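Local coordinates for protein metagenomic carboxyl esterase MGS0156 (Uncultured organism, PDB 5D8M) that probably hydrolyses carboxylic ester bonds, as a metagenomic esterase of likely alpha/beta-hydrolase fold, at residues D32-A43 against A68-P79; F107-Y117 against R324-R333. All blocks are in the same frame, centred on the assembly; numbering follows the deposited sequence.

Interaction 1 (D32-A43 against A68-P79); sequences DGRGRFREIMTA and AGEPGPTGRPVP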
loop_
_atom_site.group_PDB
_atom_site.type_symbol
_atom_site.label_atom_id
_atom_site.label_comp_id
_atom_site.label_asym_id
_atom_site.label_seq_id
_atom_site.Cartn_x
_atom_site.Cartn_y
_atom_site.Cartn_z
ATOM N N ASP A 32 1.918 17.423 -4.892
ATOM C CA ASP A 32 2.340 17.340 -3.495
ATOM C C ASP A 32 1.174 17.605 -2.538
ATOM O O ASP A 32 0.825 18.740 -2.298
ATOM C CB ASP A 32 3.478 18.333 -3.226
ATOM C CG ASP A 32 4.235 18.025 -1.933
ATOM O OD1 ASP A 32 3.681 17.298 -1.074
ATOM O OD2 ASP A 32 5.385 18.502 -1.782
ATOM N N GLY A 33 0.576 16.561 -1.976
ATOM C CA GLY A 33 -0.533 16.780 -1.059
ATOM C C GLY A 33 -0.189 16.520 0.394
ATOM O O GLY A 33 -1.096 16.326 1.229
ATOM N N ARG A 34 1.114 16.495 0.690
ATOM C CA ARG A 34 1.615 16.130 2.013
ATOM C C ARG A 34 1.107 17.027 3.129
ATOM O O ARG A 34 0.870 16.562 4.245
ATOM C CB ARG A 34 3.147 16.153 2.038
ATOM C CG ARG A 34 3.793 15.013 1.291
ATOM C CD ARG A 34 5.295 15.137 1.309
ATOM N NE ARG A 34 5.758 16.283 0.524
ATOM C CZ ARG A 34 6.913 16.900 0.748
ATOM N NH1 ARG A 34 7.691 16.488 1.745
ATOM N NH2 ARG A 34 7.291 17.924 -0.023
ATOM N N GLY A 35 1.000 18.320 2.831
ATOM C CA GLY A 35 0.588 19.307 3.809
ATOM C C GLY A 35 -0.872 19.151 4.207
ATOM O O GLY A 35 -1.197 19.170 5.386
ATOM N N ARG A 36 -1.756 19.004 3.228
ATOM C CA ARG A 36 -3.169 18.877 3.535
ATOM C C ARG A 36 -3.445 17.517 4.192
ATOM O O ARG A 36 -4.246 17.416 5.129
ATOM C CB ARG A 36 -4.019 19.065 2.273
ATOM C CG ARG A 36 -5.542 18.959 2.501
ATOM C CD ARG A 36 -6.049 19.920 3.563
ATOM N NE ARG A 36 -7.499 19.824 3.714
ATOM C CZ ARG A 36 -8.211 20.487 4.624
ATOM N NH1 ARG A 36 -7.609 21.306 5.481
ATOM N NH2 ARG A 36 -9.529 20.344 4.668
ATOM N N PHE A 37 -2.749 16.478 3.744
ATOM C CA PHE A 37 -2.964 15.175 4.364
ATOM C C PHE A 37 -2.539 15.184 5.847
ATOM O O PHE A 37 -3.272 14.659 6.699
ATOM C CB PHE A 37 -2.237 14.074 3.589
ATOM C CG PHE A 37 -2.548 12.683 4.084
ATOM C CD1 PHE A 37 -3.735 12.049 3.728
ATOM C CD2 PHE A 37 -1.683 12.038 4.945
ATOM C CE1 PHE A 37 -4.036 10.762 4.205
ATOM C CE2 PHE A 37 -1.968 10.752 5.426
ATOM C CZ PHE A 37 -3.145 10.117 5.048
ATOM N N ARG A 38 -1.383 15.784 6.159
ATOM C CA ARG A 38 -0.949 15.904 7.565
ATOM C C ARG A 38 -1.989 16.650 8.405
ATOM O O ARG A 38 -2.324 16.254 9.526
ATOM C CB ARG A 38 0.408 16.625 7.679
ATOM C CG ARG A 38 0.846 16.873 9.136
ATOM C CD ARG A 38 2.201 17.617 9.243
ATOM N NE ARG A 38 3.258 16.951 8.467
ATOM C CZ ARG A 38 3.968 15.905 8.876
ATOM N NH1 ARG A 38 3.760 15.386 10.075
ATOM N NH2 ARG A 38 4.898 15.380 8.079
ATOM N N GLU A 39 -2.507 17.725 7.831
ATOM C CA GLU A 39 -3.516 18.541 8.465
ATOM C C GLU A 39 -4.774 17.733 8.806
ATOM O O GLU A 39 -5.291 17.810 9.915
ATOM C CB GLU A 39 -3.851 19.703 7.530
ATOM C CG GLU A 39 -4.726 20.805 8.103
ATOM C CD GLU A 39 -4.791 21.976 7.145
ATOM O OE1 GLU A 39 -4.405 21.799 5.967
ATOM O OE2 GLU A 39 -5.182 23.081 7.569
ATOM N N ILE A 40 -5.264 16.974 7.833
ATOM C CA ILE A 40 -6.435 16.128 8.018
ATOM C C ILE A 40 -6.183 15.051 9.069
ATOM O O ILE A 40 -6.987 14.878 9.999
ATOM C CB ILE A 40 -6.843 15.478 6.686
ATOM C CG1 ILE A 40 -7.472 16.543 5.779
ATOM C CG2 ILE A 40 -7.810 14.311 6.917
ATOM C CD1 ILE A 40 -7.774 16.045 4.358
HETATM N N MSE A 41 -5.063 14.339 8.951
HETATM C CA MSE A 41 -4.814 13.221 9.865
HETATM C C MSE A 41 -4.610 13.741 11.289
HETATM O O MSE A 41 -5.121 13.175 12.261
HETATM C CB MSE A 41 -3.615 12.390 9.408
HETATM C CG MSE A 41 -3.462 11.077 10.157
HETATM SE SE MSE A 41 -2.117 9.909 9.358
HETATM C CE MSE A 41 -2.096 8.544 10.792
ATOM N N THR A 42 -3.911 14.857 11.401
ATOM C CA THR A 42 -3.655 15.474 12.692
ATOM C C THR A 42 -4.948 15.926 13.415
ATOM O O THR A 42 -5.102 15.698 14.622
ATOM C CB THR A 42 -2.685 16.669 12.514
ATOM O OG1 THR A 42 -1.425 16.173 12.029
ATOM C CG2 THR A 42 -2.474 17.404 13.825
ATOM N N ALA A 43 -5.867 16.548 12.672
ATOM C CA ALA A 43 -7.167 16.973 13.200
ATOM C C ALA A 43 -8.030 15.785 13.608
ATOM O O ALA A 43 -8.714 15.835 14.635
ATOM C CB ALA A 43 -7.910 17.833 12.166
ATOM N N ALA A 68 11.691 17.217 3.175
ATOM C CA ALA A 68 11.894 18.610 2.769
ATOM C C ALA A 68 10.810 19.082 1.803
ATOM O O ALA A 68 10.190 18.282 1.095
ATOM C CB ALA A 68 13.295 18.790 2.131
ATOM N N GLY A 69 10.590 20.389 1.780
ATOM C CA GLY A 69 9.665 20.990 0.836
ATOM C C GLY A 69 8.192 20.817 1.170
ATOM O O GLY A 69 7.344 21.175 0.365
ATOM N N GLU A 70 7.867 20.286 2.345
ATOM C CA GLU A 70 6.464 20.017 2.626
ATOM C C GLU A 70 5.632 21.309 2.682
ATOM O O GLU A 70 5.965 22.237 3.408
ATOM C CB GLU A 70 6.308 19.234 3.927
ATOM C CG GLU A 70 4.878 18.713 4.136
ATOM C CD GLU A 70 4.717 17.962 5.435
ATOM O OE1 GLU A 70 3.961 18.432 6.303
ATOM O OE2 GLU A 70 5.334 16.892 5.591
ATOM N N PRO A 71 4.539 21.363 1.904
ATOM C CA PRO A 71 3.617 22.508 1.924
ATOM C C PRO A 71 3.043 22.736 3.317
ATOM O O PRO A 71 2.877 21.774 4.066
ATOM C CB PRO A 71 2.506 22.091 0.952
ATOM C CG PRO A 71 3.115 21.008 0.106
ATOM C CD PRO A 71 4.072 20.291 1.010
ATOM N N GLY A 72 2.766 23.986 3.668
ATOM C CA GLY A 72 2.144 24.290 4.944
ATOM C C GLY A 72 0.702 23.805 4.979
ATOM O O GLY A 72 0.166 23.362 3.960
ATOM N N PRO A 73 0.074 23.847 6.164
ATOM C CA PRO A 73 -1.360 23.544 6.254
ATOM C C PRO A 73 -2.191 24.650 5.581
ATOM O O PRO A 73 -1.774 25.803 5.578
ATOM C CB PRO A 73 -1.613 23.469 7.765
ATOM C CG PRO A 73 -0.501 24.261 8.375
ATOM C CD PRO A 73 0.686 24.062 7.487
ATOM N N THR A 74 -3.332 24.292 4.996
ATOM C CA THR A 74 -4.144 25.256 4.242
ATOM C C THR A 74 -4.989 26.123 5.162
ATOM O O THR A 74 -5.416 27.218 4.783
ATOM C CB THR A 74 -5.078 24.544 3.236
ATOM O OG1 THR A 74 -6.084 23.810 3.952
ATOM C CG2 THR A 74 -4.287 23.583 2.351
ATOM N N GLY A 75 -5.234 25.627 6.371
ATOM C CA GLY A 75 -6.112 26.300 7.311
ATOM C C GLY A 75 -7.589 26.012 7.081
ATOM O O GLY A 75 -8.431 26.366 7.905
ATOM N N ARG A 76 -7.914 25.376 5.959
ATOM C CA ARG A 76 -9.308 25.093 5.649
ATOM C C ARG A 76 -9.811 24.008 6.599
ATOM O O ARG A 76 -9.043 23.122 6.983
ATOM C CB ARG A 76 -9.470 24.694 4.179
ATOM C CG ARG A 76 -10.213 23.398 3.953
ATOM C CD ARG A 76 -10.621 23.167 2.488
ATOM N NE ARG A 76 -9.601 23.399 1.445
ATOM C CZ ARG A 76 -8.303 23.064 1.477
ATOM N NH1 ARG A 76 -7.748 22.483 2.521
ATOM N NH2 ARG A 76 -7.533 23.337 0.436
ATOM N N PRO A 77 -11.083 24.111 7.026
ATOM C CA PRO A 77 -11.625 23.181 8.031
ATOM C C PRO A 77 -11.532 21.725 7.611
ATOM O O PRO A 77 -11.754 21.386 6.459
ATOM C CB PRO A 77 -13.093 23.611 8.178
ATOM C CG PRO A 77 -13.378 24.505 6.988
ATOM C CD PRO A 77 -12.059 25.151 6.652
ATOM N N VAL A 78 -11.190 20.870 8.561
ATOM C CA VAL A 78 -11.163 19.442 8.302
ATOM C C VAL A 78 -12.530 18.850 8.656
ATOM O O VAL A 78 -12.974 18.970 9.789
ATOM C CB VAL A 78 -10.056 18.736 9.107
ATOM C CG1 VAL A 78 -10.050 17.229 8.817
ATOM C CG2 VAL A 78 -8.688 19.352 8.779
ATOM N N PRO A 79 -13.207 18.234 7.670
ATOM C CA PRO A 79 -14.479 17.540 7.908
ATOM C C PRO A 79 -14.311 16.483 8.986
ATOM O O PRO A 79 -13.396 15.667 8.891
ATOM C CB PRO A 79 -14.794 16.888 6.557
ATOM C CG PRO A 79 -13.952 17.647 5.552
ATOM C CD PRO A 79 -12.705 18.013 6.301
HETATM O O HOH W 1 6.905 15.274 4.234
HETATM O O HOH W 2 -7.410 23.141 9.009
#
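The extended, proline-rich surface loop 68-79 runs along helix 34-43, just after the short edge strand 31-32, and is tied down by Arg34, Arg36, Arg38 and Glu39. Asp32 OD1 accepts the backbone N of Arg34, closing an Asx turn, and the same carboxylate takes NE and NH2 of Arg34 side-on. Held flat in this way, the guanidinium turns NH1 and NH2 end-on to Ala68 O, 3.1 Å from each, while Glu70 CA lies over one face. The extended Glu70 chain carries its carboxylate to Arg38, 8° from coplanar: both oxygens use syn lone pairs, Arg38 NE to Glu70 OE1 at 2.7 Å and NH2 to OE2 at 2.9 Å. Glu39, its CG anti to the backbone N (chi1 -170°), reaches past Pro73 CB to take Thr74 N on OE1 (2.9 Å) and Gly75 N on OE2 (2.8 Å). Arg36 NH1 meets Arg76 O at 2.8 Å and NH2 meets Pro77 O at 3.0 Å, each from above the carbonyl plane; Glu337 also pairs with NH2. Val78 closes the contact against Ile40 and Ala43. A surface loop fixed mainly by side-chain-to-backbone bonds thus lines an outer helix of the alpha/beta sandwich.

Interaction 2 (F107-Y117 against R324-R333); sequences FDDARPDVERY and RPALLEAIAR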
loop_
_atom_site.group_PDB
_atom_site.type_symbol
_atom_site.label_atom_id
_atom_site.label_comp_id
_atom_site.label_asym_id
_atom_site.label_seq_id
_atom_site.Cartn_x
_atom_site.Cartn_y
_atom_site.Cartn_z
ATOM N N PHE A 107 -6.042 -3.714 7.240
ATOM C CA PHE A 107 -6.731 -2.608 7.913
ATOM C C PHE A 107 -7.863 -3.046 8.825
ATOM O O PHE A 107 -8.837 -2.314 9.024
ATOM C CB PHE A 107 -7.256 -1.596 6.875
ATOM C CG PHE A 107 -6.203 -0.602 6.429
ATOM C CD1 PHE A 107 -5.664 0.290 7.339
ATOM C CD2 PHE A 107 -5.753 -0.568 5.118
ATOM C CE1 PHE A 107 -4.681 1.186 6.968
ATOM C CE2 PHE A 107 -4.778 0.330 4.714
ATOM C CZ PHE A 107 -4.248 1.222 5.629
ATOM N N ASP A 108 -7.756 -4.248 9.383
ATOM C CA ASP A 108 -8.915 -4.814 10.079
ATOM C C ASP A 108 -9.350 -3.959 11.267
ATOM O O ASP A 108 -10.542 -3.790 11.507
ATOM C CB ASP A 108 -8.622 -6.236 10.565
ATOM C CG ASP A 108 -9.864 -7.110 10.588
ATOM O OD1 ASP A 108 -10.723 -6.993 9.664
ATOM O OD2 ASP A 108 -9.963 -7.941 11.513
ATOM N N ASP A 109 -8.379 -3.434 12.011
ATOM C CA ASP A 109 -8.687 -2.635 13.185
ATOM C C ASP A 109 -9.083 -1.188 12.837
ATOM O O ASP A 109 -9.484 -0.428 13.715
ATOM C CB ASP A 109 -7.499 -2.650 14.152
ATOM C CG ASP A 109 -6.171 -2.163 13.513
ATOM O OD1 ASP A 109 -6.032 -2.014 12.253
ATOM O OD2 ASP A 109 -5.238 -1.959 14.329
ATOM N N ALA A 110 -8.988 -0.825 11.561
ATOM C CA ALA A 110 -9.369 0.515 11.093
ATOM C C ALA A 110 -10.794 0.611 10.526
ATOM O O ALA A 110 -11.348 1.695 10.400
ATOM C CB ALA A 110 -8.380 0.994 10.025
ATOM N N ARG A 111 -11.374 -0.517 10.155
ATOM C CA ARG A 111 -12.672 -0.496 9.483
ATOM C C ARG A 111 -13.857 -0.048 10.360
ATOM O O ARG A 111 -14.726 0.655 9.844
ATOM C CB ARG A 111 -12.934 -1.866 8.861
ATOM C CG ARG A 111 -11.864 -2.176 7.783
ATOM C CD ARG A 111 -11.977 -3.599 7.284
ATOM N NE ARG A 111 -13.216 -3.799 6.533
ATOM C CZ ARG A 111 -13.618 -4.976 6.046
ATOM N NH1 ARG A 111 -12.875 -6.071 6.238
ATOM N NH2 ARG A 111 -14.766 -5.062 5.379
ATOM N N PRO A 112 -13.885 -0.394 11.668
ATOM C CA PRO A 112 -14.965 0.204 12.473
ATOM C C PRO A 112 -14.954 1.745 12.465
ATOM O O PRO A 112 -16.025 2.365 12.386
ATOM C CB PRO A 112 -14.689 -0.332 13.878
ATOM C CG PRO A 112 -14.022 -1.667 13.631
ATOM C CD PRO A 112 -13.139 -1.414 12.439
ATOM N N ASP A 113 -13.771 2.353 12.519
ATOM C CA ASP A 113 -13.720 3.803 12.594
ATOM C C ASP A 113 -14.189 4.436 11.294
ATOM O O ASP A 113 -14.915 5.415 11.316
ATOM C CB ASP A 113 -12.321 4.319 12.923
ATOM C CG ASP A 113 -12.225 5.845 12.797
ATOM O OD1 ASP A 113 -12.645 6.542 13.755
ATOM O OD2 ASP A 113 -11.739 6.337 11.740
ATOM N N VAL A 114 -13.789 3.904 10.154
ATOM C CA VAL A 114 -14.159 4.629 8.942
ATOM C C VAL A 114 -15.644 4.389 8.653
ATOM O O VAL A 114 -16.314 5.262 8.122
ATOM C CB VAL A 114 -13.266 4.270 7.725
ATOM C CG1 VAL A 114 -11.783 4.629 8.014
ATOM C CG2 VAL A 114 -13.396 2.815 7.332
ATOM N N GLU A 115 -16.174 3.247 9.073
ATOM C CA GLU A 115 -17.601 2.966 8.882
ATOM C C GLU A 115 -18.483 3.815 9.798
ATOM O O GLU A 115 -19.586 4.221 9.426
ATOM C CB GLU A 115 -17.870 1.474 9.081
ATOM C CG GLU A 115 -17.290 0.661 7.932
ATOM C CD GLU A 115 -17.635 -0.808 7.992
ATOM O OE1 GLU A 115 -18.279 -1.225 8.977
ATOM O OE2 GLU A 115 -17.266 -1.545 7.048
ATOM N N ARG A 116 -17.985 4.108 10.987
ATOM C CA ARG A 116 -18.655 5.077 11.839
ATOM C C ARG A 116 -18.857 6.399 11.095
ATOM O O ARG A 116 -19.896 7.060 11.237
ATOM C CB ARG A 116 -17.843 5.319 13.097
ATOM C CG ARG A 116 -18.042 6.676 13.724
ATOM C CD ARG A 116 -17.533 6.656 15.154
ATOM N NE ARG A 116 -18.295 5.704 15.960
ATOM C CZ ARG A 116 -17.939 5.275 17.169
ATOM N NH1 ARG A 116 -16.812 5.702 17.730
ATOM N NH2 ARG A 116 -18.720 4.418 17.816
ATOM N N TYR A 117 -17.859 6.776 10.300
ATOM C CA TYR A 117 -17.907 8.081 9.652
ATOM C C TYR A 117 -18.342 8.054 8.195
ATOM O O TYR A 117 -18.032 8.979 7.443
ATOM C CB TYR A 117 -16.554 8.779 9.782
ATOM C CG TYR A 117 -16.315 9.202 11.206
ATOM C CD1 TYR A 117 -17.084 10.202 11.782
ATOM C CD2 TYR A 117 -15.356 8.571 11.992
ATOM C CE1 TYR A 117 -16.893 10.587 13.096
ATOM C CE2 TYR A 117 -15.150 8.948 13.320
ATOM C CZ TYR A 117 -15.916 9.958 13.861
ATOM O OH TYR A 117 -15.716 10.349 15.169
ATOM N N ARG A 324 -3.342 2.997 12.360
ATOM C CA ARG A 324 -4.031 2.629 11.105
ATOM C C ARG A 324 -5.465 3.205 10.966
ATOM O O ARG A 324 -5.813 3.673 9.875
ATOM C CB ARG A 324 -4.051 1.080 10.950
ATOM C CG ARG A 324 -2.627 0.469 10.723
ATOM C CD ARG A 324 -2.658 -1.065 10.696
ATOM N NE ARG A 324 -2.969 -1.625 12.019
ATOM C CZ ARG A 324 -2.047 -1.889 12.939
ATOM N NH1 ARG A 324 -2.401 -2.394 14.109
ATOM N NH2 ARG A 324 -0.770 -1.646 12.681
ATOM N N PRO A 325 -6.291 3.204 12.045
ATOM C CA PRO A 325 -7.626 3.790 11.862
ATOM C C PRO A 325 -7.576 5.249 11.458
ATOM O O PRO A 325 -8.310 5.652 10.549
ATOM C CB PRO A 325 -8.276 3.650 13.244
ATOM C CG PRO A 325 -7.552 2.459 13.872
ATOM C CD PRO A 325 -6.135 2.634 13.403
ATOM N N ALA A 326 -6.717 6.027 12.115
ATOM C CA ALA A 326 -6.603 7.438 11.776
ATOM C C ALA A 326 -6.093 7.595 10.349
ATOM O O ALA A 326 -6.572 8.465 9.602
ATOM C CB ALA A 326 -5.698 8.143 12.739
ATOM N N LEU A 327 -5.129 6.751 9.972
ATOM C CA LEU A 327 -4.565 6.784 8.624
ATOM C C LEU A 327 -5.634 6.512 7.572
ATOM O O LEU A 327 -5.716 7.242 6.590
ATOM C CB LEU A 327 -3.427 5.764 8.467
ATOM C CG LEU A 327 -2.673 5.785 7.119
ATOM C CD1 LEU A 327 -1.735 7.019 7.001
ATOM C CD2 LEU A 327 -1.860 4.482 6.929
ATOM N N LEU A 328 -6.437 5.461 7.772
ATOM C CA LEU A 328 -7.454 5.089 6.796
ATOM C C LEU A 328 -8.561 6.154 6.723
ATOM O O LEU A 328 -9.035 6.481 5.638
ATOM C CB LEU A 328 -8.062 3.730 7.131
ATOM C CG LEU A 328 -8.988 3.111 6.080
ATOM C CD1 LEU A 328 -8.207 2.849 4.781
ATOM C CD2 LEU A 328 -9.622 1.805 6.606
ATOM N N GLU A 329 -8.979 6.677 7.877
ATOM C CA GLU A 329 -9.934 7.762 7.882
ATOM C C GLU A 329 -9.396 9.019 7.180
ATOM O O GLU A 329 -10.120 9.662 6.412
ATOM C CB GLU A 329 -10.367 8.091 9.318
ATOM C CG GLU A 329 -11.555 9.042 9.346
ATOM C CD GLU A 329 -11.875 9.589 10.735
ATOM O OE1 GLU A 329 -11.626 8.887 11.761
ATOM O OE2 GLU A 329 -12.370 10.740 10.803
ATOM N N ALA A 330 -8.133 9.368 7.419
ATOM C CA ALA A 330 -7.531 10.506 6.733
ATOM C C ALA A 330 -7.499 10.278 5.219
ATOM O O ALA A 330 -7.791 11.194 4.435
ATOM C CB ALA A 330 -6.095 10.783 7.276
ATOM N N ILE A 331 -7.147 9.064 4.812
ATOM C CA ILE A 331 -7.162 8.724 3.394
ATOM C C ILE A 331 -8.557 8.968 2.801
ATOM O O ILE A 331 -8.674 9.683 1.805
ATOM C CB ILE A 331 -6.746 7.256 3.161
ATOM C CG1 ILE A 331 -5.250 7.069 3.449
ATOM C CG2 ILE A 331 -7.149 6.761 1.746
ATOM C CD1 ILE A 331 -4.893 5.591 3.587
ATOM N N ALA A 332 -9.588 8.386 3.415
ATOM C CA ALA A 332 -10.969 8.541 2.949
ATOM C C ALA A 332 -11.391 10.001 2.855
ATOM O O ALA A 332 -12.042 10.393 1.899
ATOM C CB ALA A 332 -11.956 7.770 3.875
ATOM N N ARG A 333 -11.065 10.792 3.874
ATOM C CA ARG A 333 -11.467 12.191 3.904
ATOM C C ARG A 333 -10.696 13.032 2.887
ATOM O O ARG A 333 -11.272 13.944 2.288
ATOM C CB ARG A 333 -11.300 12.781 5.315
ATOM C CG ARG A 333 -12.286 12.177 6.334
ATOM C CD ARG A 333 -12.426 13.085 7.526
ATOM N NE ARG A 333 -13.111 12.463 8.656
ATOM C CZ ARG A 333 -14.423 12.495 8.854
ATOM N NH1 ARG A 333 -15.234 13.111 7.984
ATOM N NH2 ARG A 333 -14.922 11.915 9.933
#
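Ala110 and Pro325 bring the two backbones together, their CA atoms 3.8 Å apart, at the close end of a helix pair whose axes approach to 8.6 Å and cross at -36°. Here the packing is dense and apolar. Ala110 CB sits 3.4 Å from Pro325 CA. Leu328 carries CG anti to its backbone N (chi1 -171°), which sets CD2 against both Ala110 CB and Val114 CG1 and CD1 over the centre of the Phe107 ring, a CH-pi contact 4.1 Å from the centroid and 5° off its normal. Beside this core, Arg324 grips Asp109 side-on, NE to OD1 and NH1 to OD2, the latter at 2.9 Å; Asn320 O and Ala301 O take its NH2. Toward Tyr117 the helices spread, Val114 CA to Glu329 CA being 5.4 Å, and polar groups take over; these are buried, Tyr117 alone among them partly exposed. Asp113 OD2 lies 2.6 Å from Glu329 OE1, so one acid probably holds a proton, and His48 NE2 also bonds to Glu329 OE1. Arg333 NE and NH2 both hold Glu329 OE2, which keeps NH2 over the face of Tyr117, 3.3 Å from its CG. Val114 and Leu328 rest on Leu89 of strand 87-92. Helix 111-116, in the crossover from that strand to 120-123, and the C-terminal helix lie side by side on one sheet face, as in alpha/beta hydrolases.

Overall arrangement
The two contacts meet through the C-terminal helix 324-338, with their centres about 18 Å apart. Helix 34-48, bound to its loop in interaction 1, packs by its other side on this helix: Phe37 CE1 is 3.6 Å from Ile331 N, and the selenomethionine Met41 CE is 3.6 Å from Leu327 N. Helix 111-116 of interaction 2 is the second neighbour of helix 324-338. The loop's far end also reaches the helix, where Pro79 meets Arg333. Interaction 1 lies at the surface, whereas interaction 2 is buried. Both concern the helices flanking the sheet; in this family the nucleophile would be expected at the turn between strand 151-157 and helix 159-170, which belongs to neither contact.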